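Local coordinates for fucoxanthin chlorophyll a/c-binding protein Lhcq3 (Chaetoceros gracilis, PDB 6L4U) that probably harvests light for photosynthesis in a diatom, holding chlorophyll a, chlorophyll c and carotenoids in a membrane antenna and passing excitation energy on, at residues S65-G70 against D169-N174; G91-D96 against A113-G118; M183-A188 against P196-N201. All blocks are in the same frame, centred on the assembly; numbering follows the deposited sequence.

Contact 1 (S65-G70 against D169-N174). With CLA (chlorophyll a), chain B.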
loop_
_atom_site.group_PDB
_atom_site.type_symbol
_atom_site.label_atom_id
_atom_site.label_comp_id
_atom_site.label_asym_id
_atom_site.label_seq_id
_atom_site.Cartn_x
_atom_site.Cartn_y
_atom_site.Cartn_z
ATOM N N SER X 65 -63.301 -44.593 18.224
ATOM C CA SER X 65 -63.170 -44.768 16.789
ATOM C C SER X 65 -64.205 -45.736 16.241
ATOM O O SER X 65 -64.655 -45.566 15.107
ATOM C CB SER X 65 -61.775 -45.257 16.437
ATOM O OG SER X 65 -61.742 -45.586 15.068
ATOM N N GLU X 66 -64.572 -46.760 17.015
ATOM C CA GLU X 66 -65.670 -47.633 16.613
ATOM C C GLU X 66 -66.991 -46.884 16.627
ATOM O O GLU X 66 -67.831 -47.074 15.741
ATOM C CB GLU X 66 -65.744 -48.848 17.533
ATOM C CG GLU X 66 -66.767 -49.886 17.110
ATOM C CD GLU X 66 -66.946 -50.978 18.139
ATOM O OE1 GLU X 66 -66.963 -50.663 19.343
ATOM O OE2 GLU X 66 -67.067 -52.153 17.743
ATOM N N LEU X 67 -67.181 -46.018 17.622
ATOM C CA LEU X 67 -68.401 -45.230 17.709
ATOM C C LEU X 67 -68.484 -44.210 16.583
ATOM O O LEU X 67 -69.569 -43.950 16.057
ATOM C CB LEU X 67 -68.469 -44.540 19.067
ATOM C CG LEU X 67 -69.744 -43.761 19.366
ATOM C CD1 LEU X 67 -70.903 -44.718 19.504
ATOM C CD2 LEU X 67 -69.572 -42.934 20.619
ATOM N N LYS X 68 -67.349 -43.641 16.178
ATOM C CA LYS X 68 -67.388 -42.672 15.090
ATOM C C LYS X 68 -67.442 -43.350 13.732
ATOM O O LYS X 68 -68.053 -42.811 12.804
ATOM C CB LYS X 68 -66.196 -41.726 15.164
ATOM C CG LYS X 68 -66.425 -40.445 14.390
ATOM C CD LYS X 68 -65.195 -39.596 14.338
ATOM C CE LYS X 68 -65.013 -38.835 15.625
ATOM N NZ LYS X 68 -63.717 -38.111 15.608
ATOM N N HIS X 69 -66.812 -44.518 13.587
ATOM C CA HIS X 69 -66.986 -45.297 12.365
ATOM C C HIS X 69 -68.416 -45.785 12.229
ATOM O O HIS X 69 -68.922 -45.916 11.112
ATOM C CB HIS X 69 -66.044 -46.497 12.346
ATOM C CG HIS X 69 -64.683 -46.207 11.800
ATOM N ND1 HIS X 69 -63.627 -45.839 12.604
ATOM C CD2 HIS X 69 -64.192 -46.271 10.541
ATOM C CE1 HIS X 69 -62.550 -45.669 11.861
ATOM N NE2 HIS X 69 -62.865 -45.922 10.605
ATOM N N GLY X 70 -69.073 -46.058 13.357
ATOM C CA GLY X 70 -70.455 -46.496 13.311
ATOM C C GLY X 70 -71.401 -45.397 12.875
ATOM O O GLY X 70 -72.224 -45.596 11.980
ATOM N N ASP X 169 -75.628 -49.904 23.377
ATOM C CA ASP X 169 -75.400 -51.179 22.712
ATOM C C ASP X 169 -76.078 -51.207 21.356
ATOM O O ASP X 169 -75.541 -51.781 20.404
ATOM C CB ASP X 169 -75.916 -52.333 23.563
ATOM C CG ASP X 169 -75.357 -52.315 24.953
ATOM O OD1 ASP X 169 -74.336 -51.639 25.163
ATOM O OD2 ASP X 169 -75.936 -52.972 25.840
ATOM N N SER X 170 -77.253 -50.597 21.251
ATOM C CA SER X 170 -77.933 -50.528 19.973
ATOM C C SER X 170 -77.321 -49.492 19.045
ATOM O O SER X 170 -77.508 -49.590 17.831
ATOM C CB SER X 170 -79.416 -50.233 20.181
ATOM O OG SER X 170 -80.073 -50.108 18.937
ATOM N N GLU X 171 -76.602 -48.501 19.581
ATOM C CA GLU X 171 -75.840 -47.608 18.715
ATOM C C GLU X 171 -74.659 -48.336 18.097
ATOM O O GLU X 171 -74.406 -48.214 16.893
ATOM C CB GLU X 171 -75.355 -46.380 19.489
ATOM C CG GLU X 171 -74.517 -45.433 18.637
ATOM C CD GLU X 171 -74.512 -43.992 19.116
ATOM O OE1 GLU X 171 -75.281 -43.634 20.022
ATOM O OE2 GLU X 171 -73.728 -43.198 18.566
ATOM N N LEU X 172 -73.940 -49.114 18.906
ATOM C CA LEU X 172 -72.764 -49.813 18.411
ATOM C C LEU X 172 -73.144 -50.954 17.481
ATOM O O LEU X 172 -72.518 -51.128 16.433
ATOM C CB LEU X 172 -71.928 -50.320 19.584
ATOM C CG LEU X 172 -71.133 -49.226 20.301
ATOM C CD1 LEU X 172 -70.320 -49.801 21.440
ATOM C CD2 LEU X 172 -70.237 -48.491 19.323
ATOM N N ASN X 173 -74.180 -51.725 17.833
ATOM C CA ASN X 173 -74.591 -52.855 17.001
ATOM C C ASN X 173 -75.145 -52.393 15.660
ATOM O O ASN X 173 -74.903 -53.035 14.633
ATOM C CB ASN X 173 -75.624 -53.706 17.732
ATOM C CG ASN X 173 -74.998 -54.663 18.716
ATOM O OD1 ASN X 173 -74.601 -55.768 18.354
ATOM N ND2 ASN X 173 -74.909 -54.247 19.969
ATOM N N ASN X 174 -75.884 -51.284 15.646
ATOM C CA ASN X 174 -76.300 -50.716 14.369
ATOM C C ASN X 174 -75.128 -50.064 13.658
ATOM O O ASN X 174 -75.128 -49.960 12.429
ATOM C CB ASN X 174 -77.434 -49.714 14.570
ATOM C CG ASN X 174 -78.743 -50.383 14.936
ATOM O OD1 ASN X 174 -79.612 -50.585 14.087
ATOM N ND2 ASN X 174 -78.888 -50.740 16.205
HETATM MG MG CLA B . -76.461 -41.943 18.893
HETATM C CHA CLA B . -76.257 -39.843 21.635
HETATM C CHB CLA B . -78.307 -44.046 20.770
HETATM C CHC CLA B . -77.022 -43.706 16.062
HETATM C CHD CLA B . -74.930 -39.259 16.867
HETATM N NA CLA B . -77.204 -41.936 20.829
HETATM C C1A CLA B . -76.985 -41.143 21.808
HETATM C C2A CLA B . -77.533 -41.555 23.149
HETATM C C3A CLA B . -78.099 -42.910 22.836
HETATM C C4A CLA B . -77.854 -42.958 21.376
HETATM C CMA CLA B . -77.119 -43.893 23.453
HETATM C CAA CLA B . -78.770 -40.723 23.495
HETATM C CBA CLA B . -79.540 -41.229 24.711
HETATM C CGA CLA B . -80.898 -40.568 24.717
HETATM O O1A CLA B . -81.920 -41.230 24.686
HETATM O O2A CLA B . -80.995 -39.122 24.758
HETATM N NB CLA B . -77.524 -43.625 18.478
HETATM C C1B CLA B . -78.178 -44.372 19.349
HETATM C C2B CLA B . -78.782 -45.590 18.795
HETATM C C3B CLA B . -78.406 -45.512 17.369
HETATM C C4B CLA B . -77.628 -44.240 17.295
HETATM C CMB CLA B . -79.563 -46.610 19.555
HETATM C CAB CLA B . -78.736 -46.473 16.285
HETATM C CBB CLA B . -79.292 -46.102 15.147
HETATM N NC CLA B . -76.059 -41.543 16.914
HETATM C C1C CLA B . -76.371 -42.393 15.921
HETATM C C2C CLA B . -75.999 -41.910 14.568
HETATM C C3C CLA B . -75.389 -40.604 14.817
HETATM C C4C CLA B . -75.476 -40.492 16.288
HETATM C CMC CLA B . -76.178 -42.561 13.238
HETATM C CAC CLA B . -74.818 -39.642 13.814
HETATM C CBC CLA B . -75.933 -38.705 13.414
HETATM N ND CLA B . -75.806 -40.034 19.073
HETATM C C1D CLA B . -75.121 -39.054 18.295
HETATM C C2D CLA B . -74.645 -37.871 19.027
HETATM C C3D CLA B . -75.116 -38.214 20.393
HETATM C C4D CLA B . -75.759 -39.433 20.316
HETATM C CMD CLA B . -73.897 -36.634 18.648
HETATM C CAD CLA B . -75.185 -37.766 21.799
HETATM O OBD CLA B . -74.699 -36.681 22.249
HETATM C CBD CLA B . -75.880 -38.780 22.609
HETATM C CGD CLA B . -74.915 -39.291 23.634
HETATM O O1D CLA B . -74.593 -38.599 24.581
HETATM O O2D CLA B . -74.365 -40.630 23.534
HETATM C CED CLA B . -73.894 -41.284 24.709
HETATM C C1 CLA B . -82.204 -38.462 24.392
#
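Leu67 and Leu172 make the apolar part of this helix-helix contact, Leu67 CD1 meeting Leu172 CD2 at 3.8 Å where the two axes approach to 9.1 Å and diverge by 65°. The side chains of Leu67 and Glu171 cross at about a right angle, and Leu67 CD1 lies 3.3 Å from Glu171 OE2, a methyl group set against a carboxylate. Glu66 reaches Leu172 in a similar crosswise manner through OE1.

Metal coordination ties both helices to pigment. Glu171 OE1 binds the magnesium of a chlorophyll a at 2.4 Å; with CG anti to the backbone N (chi1 178°) and the chain extended beyond it, the carboxylate is carried to the macrocycle. Glu171 OE2 forms a salt bridge with Arg71, while Glu66 OE2 binds the magnesium of a second chlorophyll a and Glu66 touches Arg176. Such Glu-Arg pairs between the two crossed helices, 56-85 and 161-190, are a hallmark of the light-harvesting fold; here Met146 of a loop packs on Leu67, and the Lys68-Glu130 salt bridge reaches helix 116-134.

Contact 2 (G91-D96 against A113-G118). With KC1 (Chlorophyll c1), chain C.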
loop_
_atom_site.group_PDB
_atom_site.type_symbol
_atom_site.label_atom_id
_atom_site.label_comp_id
_atom_site.label_asym_id
_atom_site.label_seq_id
_atom_site.Cartn_x
_atom_site.Cartn_y
_atom_site.Cartn_z
ATOM N N GLY X 91 -85.713 -28.870 -5.930
ATOM C CA GLY X 91 -85.144 -27.589 -6.289
ATOM C C GLY X 91 -83.719 -27.611 -6.797
ATOM O O GLY X 91 -83.324 -28.503 -7.551
ATOM N N MET X 92 -82.942 -26.614 -6.386
ATOM C CA MET X 92 -81.584 -26.406 -6.866
ATOM C C MET X 92 -80.614 -26.579 -5.709
ATOM O O MET X 92 -80.809 -25.992 -4.640
ATOM C CB MET X 92 -81.430 -25.007 -7.466
ATOM C CG MET X 92 -82.285 -24.739 -8.689
ATOM S SD MET X 92 -81.852 -25.741 -10.117
ATOM C CE MET X 92 -80.286 -25.013 -10.583
ATOM N N LEU X 93 -79.579 -27.395 -5.913
ATOM C CA LEU X 93 -78.491 -27.443 -4.944
ATOM C C LEU X 93 -77.611 -26.208 -5.057
ATOM O O LEU X 93 -77.221 -25.620 -4.043
ATOM C CB LEU X 93 -77.659 -28.709 -5.137
ATOM C CG LEU X 93 -76.367 -28.792 -4.323
ATOM C CD1 LEU X 93 -76.656 -29.180 -2.892
ATOM C CD2 LEU X 93 -75.393 -29.761 -4.946
ATOM N N SER X 94 -77.301 -25.797 -6.283
ATOM C CA SER X 94 -76.519 -24.594 -6.521
ATOM C C SER X 94 -77.141 -23.794 -7.654
ATOM O O SER X 94 -78.290 -24.039 -8.035
ATOM C CB SER X 94 -75.068 -24.942 -6.848
ATOM O OG SER X 94 -74.970 -25.585 -8.102
ATOM N N SER X 95 -76.396 -22.825 -8.186
ATOM C CA SER X 95 -76.889 -22.025 -9.301
ATOM C C SER X 95 -77.033 -22.837 -10.580
ATOM O O SER X 95 -77.912 -22.535 -11.394
ATOM C CB SER X 95 -75.957 -20.840 -9.545
ATOM O OG SER X 95 -76.143 -19.836 -8.562
ATOM N N ASP X 96 -76.201 -23.860 -10.775
ATOM C CA ASP X 96 -76.230 -24.645 -11.995
ATOM C C ASP X 96 -76.412 -26.139 -11.775
ATOM O O ASP X 96 -76.532 -26.877 -12.759
ATOM C CB ASP X 96 -74.945 -24.417 -12.806
ATOM C CG ASP X 96 -74.834 -23.002 -13.333
ATOM O OD1 ASP X 96 -75.884 -22.358 -13.543
ATOM O OD2 ASP X 96 -73.696 -22.533 -13.541
ATOM N N ALA X 113 -70.150 -34.381 -8.750
ATOM C CA ALA X 113 -70.844 -33.262 -9.369
ATOM C C ALA X 113 -71.375 -32.267 -8.349
ATOM O O ALA X 113 -72.026 -31.290 -8.730
ATOM C CB ALA X 113 -71.978 -33.769 -10.260
ATOM N N VAL X 114 -71.125 -32.501 -7.069
ATOM C CA VAL X 114 -71.334 -31.467 -6.049
ATOM C C VAL X 114 -70.327 -30.347 -6.283
ATOM O O VAL X 114 -69.162 -30.638 -6.605
ATOM C CB VAL X 114 -71.185 -32.077 -4.650
ATOM C CG1 VAL X 114 -71.253 -31.027 -3.554
ATOM C CG2 VAL X 114 -72.248 -33.134 -4.426
ATOM N N PRO X 115 -70.730 -29.073 -6.207
ATOM C CA PRO X 115 -69.784 -27.977 -6.458
ATOM C C PRO X 115 -68.669 -27.920 -5.426
ATOM O O PRO X 115 -68.793 -28.427 -4.309
ATOM C CB PRO X 115 -70.664 -26.726 -6.383
ATOM C CG PRO X 115 -72.025 -27.200 -6.682
ATOM C CD PRO X 115 -72.121 -28.594 -6.163
ATOM N N ASP X 116 -67.560 -27.292 -5.828
ATOM C CA ASP X 116 -66.387 -27.211 -4.964
ATOM C C ASP X 116 -66.629 -26.300 -3.772
ATOM O O ASP X 116 -65.983 -26.461 -2.731
ATOM C CB ASP X 116 -65.181 -26.733 -5.767
ATOM C CG ASP X 116 -64.792 -27.710 -6.850
ATOM O OD1 ASP X 116 -63.774 -27.477 -7.531
ATOM O OD2 ASP X 116 -65.505 -28.719 -7.020
ATOM N N ALA X 117 -67.557 -25.350 -3.897
ATOM C CA ALA X 117 -67.995 -24.585 -2.741
ATOM C C ALA X 117 -68.986 -25.362 -1.889
ATOM O O ALA X 117 -69.263 -24.957 -0.757
ATOM C CB ALA X 117 -68.615 -23.263 -3.190
ATOM N N GLY X 118 -69.525 -26.461 -2.404
ATOM C CA GLY X 118 -70.442 -27.280 -1.642
ATOM C C GLY X 118 -69.717 -28.230 -0.719
ATOM O O GLY X 118 -70.127 -28.425 0.427
HETATM N NB KC1 C . -75.052 -21.964 3.271
HETATM N ND KC1 C . -74.363 -25.289 1.064
HETATM C C1A KC1 C . -74.761 -22.747 -0.837
HETATM C C1B KC1 C . -75.359 -20.734 2.875
HETATM C C1C KC1 C . -74.594 -24.486 4.958
HETATM C C1D KC1 C . -74.077 -26.675 1.292
HETATM C C2A KC1 C . -74.923 -21.602 -1.819
HETATM C C2B KC1 C . -75.664 -19.769 3.961
HETATM C C2C KC1 C . -74.461 -25.560 5.967
HETATM C C2D KC1 C . -73.808 -27.485 0.079
HETATM C C3A KC1 C . -75.204 -20.431 -0.901
HETATM C C3B KC1 C . -75.496 -20.618 5.160
HETATM C C3C KC1 C . -74.229 -26.757 5.142
HETATM C C3D KC1 C . -73.955 -26.430 -0.957
HETATM C C4A KC1 C . -75.154 -21.134 0.411
HETATM C C4B KC1 C . -75.122 -21.945 4.602
HETATM C C4C KC1 C . -74.269 -26.216 3.761
HETATM C C4D KC1 C . -74.266 -25.243 -0.315
HETATM C CAA KC1 C . -76.138 -21.672 -2.737
HETATM C CAB KC1 C . -75.674 -20.256 6.588
HETATM C CAC KC1 C . -74.023 -28.181 5.590
HETATM C CAD KC1 C . -73.909 -26.155 -2.411
HETATM C CBA KC1 C . -75.747 -21.773 -4.210
HETATM C CBB KC1 C . -76.564 -20.872 7.345
HETATM C CBC KC1 C . -72.575 -28.309 5.986
HETATM C CBD KC1 C . -74.185 -24.723 -2.636
HETATM C CED KC1 C . -71.740 -23.309 -5.246
HETATM C CGA KC1 C . -75.009 -20.562 -4.730
HETATM C CGD KC1 C . -72.946 -24.115 -3.218
HETATM C CHA KC1 C . -74.431 -24.147 -1.284
HETATM C CHB KC1 C . -75.375 -20.352 1.463
HETATM C CHC KC1 C . -74.843 -23.120 5.439
HETATM C CHD KC1 C . -74.067 -27.180 2.663
HETATM C CMA KC1 C . -74.055 -19.434 -0.959
HETATM C CMB KC1 C . -76.047 -18.320 3.863
HETATM C CMC KC1 C . -74.541 -25.447 7.465
HETATM C CMD KC1 C . -73.477 -28.918 -0.223
HETATM N NA KC1 C . -74.881 -22.440 0.403
HETATM N NC KC1 C . -74.479 -24.879 3.678
HETATM O O1A KC1 C . -74.269 -20.671 -5.692
HETATM O O1D KC1 C . -72.123 -23.571 -2.505
HETATM O O2A KC1 C . -75.158 -19.253 -4.118
HETATM O O2D KC1 C . -72.725 -24.147 -4.650
HETATM O OBD KC1 C . -73.644 -27.019 -3.324
HETATM MG MG KC1 C . -74.918 -23.629 2.101
#
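The irregular chain of 91-96 passes the entry to helix 116-134 with CA atoms 7.5 Å apart at Ser94 and Pro115 and 8.3 Å apart at Leu93 and Val114, and the gap is closed by Leu93 and Ser94 reaching Pro115. Leu93 meets the proline ring obliquely, its CD2 methyl lying 3.7 Å from Pro115 CD. Next to it Ser94 OG stands 3.6 Å from Pro115 CG, so that two successive residues of the loop bear on one ring. The chi1 of 68° places this hydroxyl between the backbone N and carbonyl carbon of Ser94; there it accepts a hydrogen bond from Val97 N and a weak one from Asp96 N, which fold the loop back on itself.

Both sides also border a chlorophyll c1. Leu93 CG approaches the keto oxygen OBD of the chlorophyll to 3.4 Å, and Pro115 CD comes within 3.6 Å of the same OBD. Ser94 CB lies 3.3 Å from the ester oxygen O2D, and Gly118 O is close to the methyl CMD. Replacing Leu93 by an alanine would probably leave a gap beside Pro115 and the keto oxygen, allowing the edge of the pigment to shift. With carbon groups of Leu93 and Pro115 beside OBD, the contact suggests that, on this side, the macrocycle is held largely by shape and van der Waals fit, in a setting likely to be of low polarity.

Contact 3 (M183-A188 against P196-N201). With LMT (dodecyl-beta-D-maltoside), chain D; LMT (dodecyl-beta-D-maltoside), chain E.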
loop_
_atom_site.group_PDB
_atom_site.type_symbol
_atom_site.label_atom_id
_atom_site.label_comp_id
_atom_site.label_asym_id
_atom_site.label_seq_id
_atom_site.Cartn_x
_atom_site.Cartn_y
_atom_site.Cartn_z
ATOM N N MET X 183 -69.494 -50.977 3.324
ATOM C CA MET X 183 -68.401 -51.670 2.653
ATOM C C MET X 183 -68.924 -52.676 1.638
ATOM O O MET X 183 -68.226 -52.995 0.671
ATOM C CB MET X 183 -67.499 -52.365 3.673
ATOM C CG MET X 183 -66.528 -51.442 4.396
ATOM S SD MET X 183 -65.867 -50.118 3.367
ATOM C CE MET X 183 -64.663 -51.010 2.388
ATOM N N SER X 184 -70.144 -53.180 1.836
ATOM C CA SER X 184 -70.762 -54.024 0.820
ATOM C C SER X 184 -71.267 -53.202 -0.353
ATOM O O SER X 184 -71.258 -53.684 -1.489
ATOM C CB SER X 184 -71.912 -54.824 1.423
ATOM O OG SER X 184 -73.084 -54.035 1.499
ATOM N N PHE X 185 -71.701 -51.967 -0.103
ATOM C CA PHE X 185 -72.281 -51.148 -1.163
ATOM C C PHE X 185 -71.210 -50.653 -2.121
ATOM O O PHE X 185 -71.448 -50.560 -3.330
ATOM C CB PHE X 185 -73.032 -49.951 -0.572
ATOM C CG PHE X 185 -74.311 -50.303 0.152
ATOM C CD1 PHE X 185 -74.849 -51.582 0.114
ATOM C CD2 PHE X 185 -74.975 -49.331 0.876
ATOM C CE1 PHE X 185 -76.017 -51.878 0.787
ATOM C CE2 PHE X 185 -76.141 -49.623 1.544
ATOM C CZ PHE X 185 -76.662 -50.896 1.503
ATOM N N ILE X 186 -70.029 -50.325 -1.595
ATOM C CA ILE X 186 -68.910 -49.922 -2.439
ATOM C C ILE X 186 -68.354 -51.128 -3.183
ATOM O O ILE X 186 -67.969 -51.023 -4.355
ATOM C CB ILE X 186 -67.840 -49.235 -1.572
ATOM C CG1 ILE X 186 -68.447 -48.042 -0.839
ATOM C CG2 ILE X 186 -66.677 -48.746 -2.415
ATOM C CD1 ILE X 186 -67.592 -47.540 0.292
ATOM N N SER X 187 -68.329 -52.292 -2.532
ATOM C CA SER X 187 -67.829 -53.501 -3.177
ATOM C C SER X 187 -68.781 -53.984 -4.263
ATOM O O SER X 187 -68.347 -54.553 -5.269
ATOM C CB SER X 187 -67.610 -54.593 -2.135
ATOM O OG SER X 187 -67.145 -55.783 -2.740
ATOM N N ALA X 188 -70.084 -53.766 -4.076
ATOM C CA ALA X 188 -71.044 -54.114 -5.115
ATOM C C ALA X 188 -71.009 -53.122 -6.266
ATOM O O ALA X 188 -71.299 -53.493 -7.408
ATOM C CB ALA X 188 -72.452 -54.185 -4.531
ATOM N N PRO X 196 -74.353 -61.374 -2.880
ATOM C CA PRO X 196 -75.408 -61.991 -3.700
ATOM C C PRO X 196 -76.737 -61.258 -3.666
ATOM O O PRO X 196 -77.589 -61.530 -4.519
ATOM C CB PRO X 196 -75.539 -63.398 -3.101
ATOM C CG PRO X 196 -74.999 -63.275 -1.718
ATOM C CD PRO X 196 -73.899 -62.268 -1.803
ATOM N N ALA X 197 -76.952 -60.345 -2.724
ATOM C CA ALA X 197 -78.244 -59.683 -2.637
ATOM C C ALA X 197 -78.308 -58.384 -3.425
ATOM O O ALA X 197 -79.365 -57.750 -3.453
ATOM C CB ALA X 197 -78.599 -59.409 -1.178
ATOM N N LEU X 198 -77.216 -57.973 -4.062
ATOM C CA LEU X 198 -77.150 -56.697 -4.762
ATOM C C LEU X 198 -76.599 -56.863 -6.172
ATOM O O LEU X 198 -75.950 -55.965 -6.711
ATOM C CB LEU X 198 -76.309 -55.690 -3.981
ATOM C CG LEU X 198 -76.851 -55.227 -2.628
ATOM C CD1 LEU X 198 -75.765 -54.536 -1.830
ATOM C CD2 LEU X 198 -78.044 -54.314 -2.813
ATOM N N THR X 199 -76.851 -58.018 -6.790
ATOM C CA THR X 199 -76.276 -58.303 -8.102
ATOM C C THR X 199 -76.973 -57.504 -9.198
ATOM O O THR X 199 -76.334 -56.731 -9.921
ATOM C CB THR X 199 -76.358 -59.799 -8.396
ATOM O OG1 THR X 199 -77.714 -60.153 -8.694
ATOM C CG2 THR X 199 -75.878 -60.601 -7.202
ATOM N N ASN X 200 -78.285 -57.672 -9.331
ATOM C CA ASN X 200 -79.063 -56.983 -10.359
ATOM C C ASN X 200 -79.780 -55.761 -9.805
ATOM O O ASN X 200 -80.924 -55.475 -10.167
ATOM C CB ASN X 200 -80.053 -57.940 -11.012
ATOM C CG ASN X 200 -80.705 -58.874 -10.016
ATOM O OD1 ASN X 200 -80.798 -58.576 -8.826
ATOM N ND2 ASN X 200 -81.171 -60.011 -10.504
ATOM N N ASN X 201 -79.125 -55.038 -8.915
ATOM C CA ASN X 201 -79.690 -53.816 -8.366
ATOM C C ASN X 201 -79.269 -52.628 -9.225
ATOM O O ASN X 201 -78.078 -52.473 -9.514
ATOM C CB ASN X 201 -79.228 -53.631 -6.926
ATOM C CG ASN X 201 -80.074 -52.639 -6.163
ATOM O OD1 ASN X 201 -80.106 -51.455 -6.492
ATOM N ND2 ASN X 201 -80.751 -53.114 -5.125
HETATM C C1B LMT D . -80.839 -62.475 -8.000
HETATM C C2B LMT D . -81.786 -62.992 -9.083
HETATM C C3B LMT D . -81.544 -64.476 -9.343
HETATM C C4B LMT D . -80.073 -64.737 -9.660
HETATM C C5B LMT D . -79.194 -64.179 -8.544
HETATM C C6B LMT D . -77.718 -64.347 -8.887
HETATM O O1B LMT D . -81.209 -63.040 -6.742
HETATM O O2B LMT D . -83.143 -62.765 -8.688
HETATM O O3B LMT D . -82.360 -64.911 -10.437
HETATM O "O4'" LMT D . -79.842 -66.143 -9.789
HETATM O O5B LMT D . -79.481 -62.792 -8.335
HETATM O O6B LMT D . -76.914 -63.819 -7.827
HETATM C "C1'" LMT D . -81.334 -61.939 -2.776
HETATM C "C2'" LMT D . -81.680 -60.789 -3.714
HETATM C "C3'" LMT D . -81.875 -61.302 -5.143
HETATM C "C4'" LMT D . -80.788 -62.292 -5.600
HETATM C "C5'" LMT D . -80.515 -63.307 -4.488
HETATM C "C6'" LMT D . -79.404 -64.287 -4.820
HETATM O "O1'" LMT D . -81.155 -61.482 -1.440
HETATM O "O2'" LMT D . -82.872 -60.136 -3.266
HETATM O "O3'" LMT D . -81.922 -60.149 -5.992
HETATM O "O5'" LMT D . -80.192 -62.630 -3.273
HETATM O "O6'" LMT D . -79.508 -65.352 -3.873
HETATM C C1 LMT D . -81.152 -62.572 -0.524
HETATM C C2 LMT D . -81.037 -62.029 0.892
HETATM C C3 LMT D . -80.607 -63.131 1.850
HETATM C C4 LMT D . -80.343 -62.580 3.244
HETATM C C5 LMT D . -80.020 -63.716 4.204
HETATM C C6 LMT D . -79.473 -63.187 5.522
HETATM C C7 LMT D . -79.146 -64.339 6.461
HETATM C C8 LMT D . -78.712 -63.829 7.827
HETATM C C9 LMT D . -78.763 -64.941 8.865
HETATM C C10 LMT D . -78.763 -64.363 10.273
HETATM C C11 LMT D . -79.143 -65.431 11.289
HETATM C C12 LMT D . -79.406 -64.835 12.654
HETATM C C1B LMT E . -85.751 -55.455 -7.167
HETATM C C2B LMT E . -85.667 -54.325 -8.190
HETATM C C3B LMT E . -86.693 -53.244 -7.860
HETATM C C4B LMT E . -88.097 -53.824 -7.711
HETATM C C5B LMT E . -88.089 -55.006 -6.745
HETATM C C6B LMT E . -89.451 -55.688 -6.691
HETATM O O1B LMT E . -85.384 -54.973 -5.871
HETATM O O2B LMT E . -84.354 -53.757 -8.195
HETATM O O3B LMT E . -86.694 -52.255 -8.896
HETATM O "O4'" LMT E . -88.975 -52.809 -7.217
HETATM O O5B LMT E . -87.092 -55.964 -7.134
HETATM O O6B LMT E . -89.399 -56.784 -5.772
HETATM C "C1'" LMT E . -83.187 -56.346 -2.614
HETATM C "C2'" LMT E . -82.437 -56.350 -3.940
HETATM C "C3'" LMT E . -83.204 -55.561 -5.002
HETATM C "C4'" LMT E . -84.688 -55.939 -5.080
HETATM C "C5'" LMT E . -85.306 -55.996 -3.680
HETATM C "C6'" LMT E . -86.708 -56.584 -3.704
HETATM O "O1'" LMT E . -82.546 -57.222 -1.695
HETATM O "O2'" LMT E . -81.134 -55.785 -3.762
HETATM O "O3'" LMT E . -82.579 -55.793 -6.269
HETATM O "O5'" LMT E . -84.513 -56.824 -2.828
HETATM O "O6'" LMT E . -86.647 -57.903 -4.258
HETATM C C1 LMT E . -83.296 -57.318 -0.487
HETATM C C2 LMT E . -82.650 -58.344 0.431
HETATM C C3 LMT E . -83.253 -58.257 1.826
HETATM C C4 LMT E . -82.434 -59.070 2.818
HETATM C C5 LMT E . -82.847 -58.752 4.249
HETATM C C6 LMT E . -82.014 -59.555 5.236
HETATM C C7 LMT E . -82.099 -58.967 6.638
HETATM C C8 LMT E . -80.814 -59.243 7.410
HETATM C C9 LMT E . -79.627 -58.610 6.697
HETATM C C10 LMT E . -78.306 -59.146 7.228
HETATM C C11 LMT E . -77.161 -58.669 6.349
HETATM C C12 LMT E . -75.943 -59.544 6.531
#
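Leu198 is the one residue of 196-201 that touches helix segment 183-188, and it does so mainly through hydrocarbon. Its CD1 methyl sits at the edge of the Phe185 ring, near the ring plane, 3.7 Å from Phe185 CD1. With CG anti to the carbonyl carbon (chi1 -66°), the branch extends to that ring, and Leu198 CB lies 4.2 Å from Ala188 CB, about one helical turn on from Phe185. Ser184 makes a looser approach, and its hydroxyl is hydrogen-bonded to Ala181 O. Phe204 at the chain end packs edge-to-face with Phe185 and also touches Leu198 and Ala188, while Tyr80 of helix 56-85 meets the Phe185 ring.

Several polar groups of 196-201 face bound detergent. One maltoside gives its O2' hydroxyl to Ala197 O at 2.7 Å, and O2' in turn accepts a hydrogen bond from Asn201 ND2 at 3.0 Å, with an N-H...acceptor angle of 155°. The sugar thereby bridges a backbone carbonyl and a side-chain amide. On a second maltoside, Thr199 OG1 makes a weak bond to O5B at 3.2 Å.

The chemistry thus divides within a few residues: Leu198 presents hydrocarbon to the helix, and Ser184, Phe185 and Leu198 all line a fucoxanthin pocket, whereas Ala197, Thr199 and Asn201 offer polar groups to detergent headgroups, consistent with a tail that lies at the membrane surface.

Helix 161-190 joins contact 1, on its earlier part, to contact 3, nearer its C-terminal end; their centres are about 22 Å apart and their nearest atoms about 8 Å. A fucoxanthin spans that interval, since its pocket includes Asn174 of the first and Ser184, Phe185 and Leu198 of the third. Contact 2 stands apart at the start of helix 116-134, its centre about 31 Å from that of contact 1 and about 28 Å from that of contact 3. In sequence it falls between the two segments of contact 1. None touches another directly: contact 1 holds chlorophylls at the core, whereas contacts 2 and 3 lie farther from the chain centre and border other pigment sites.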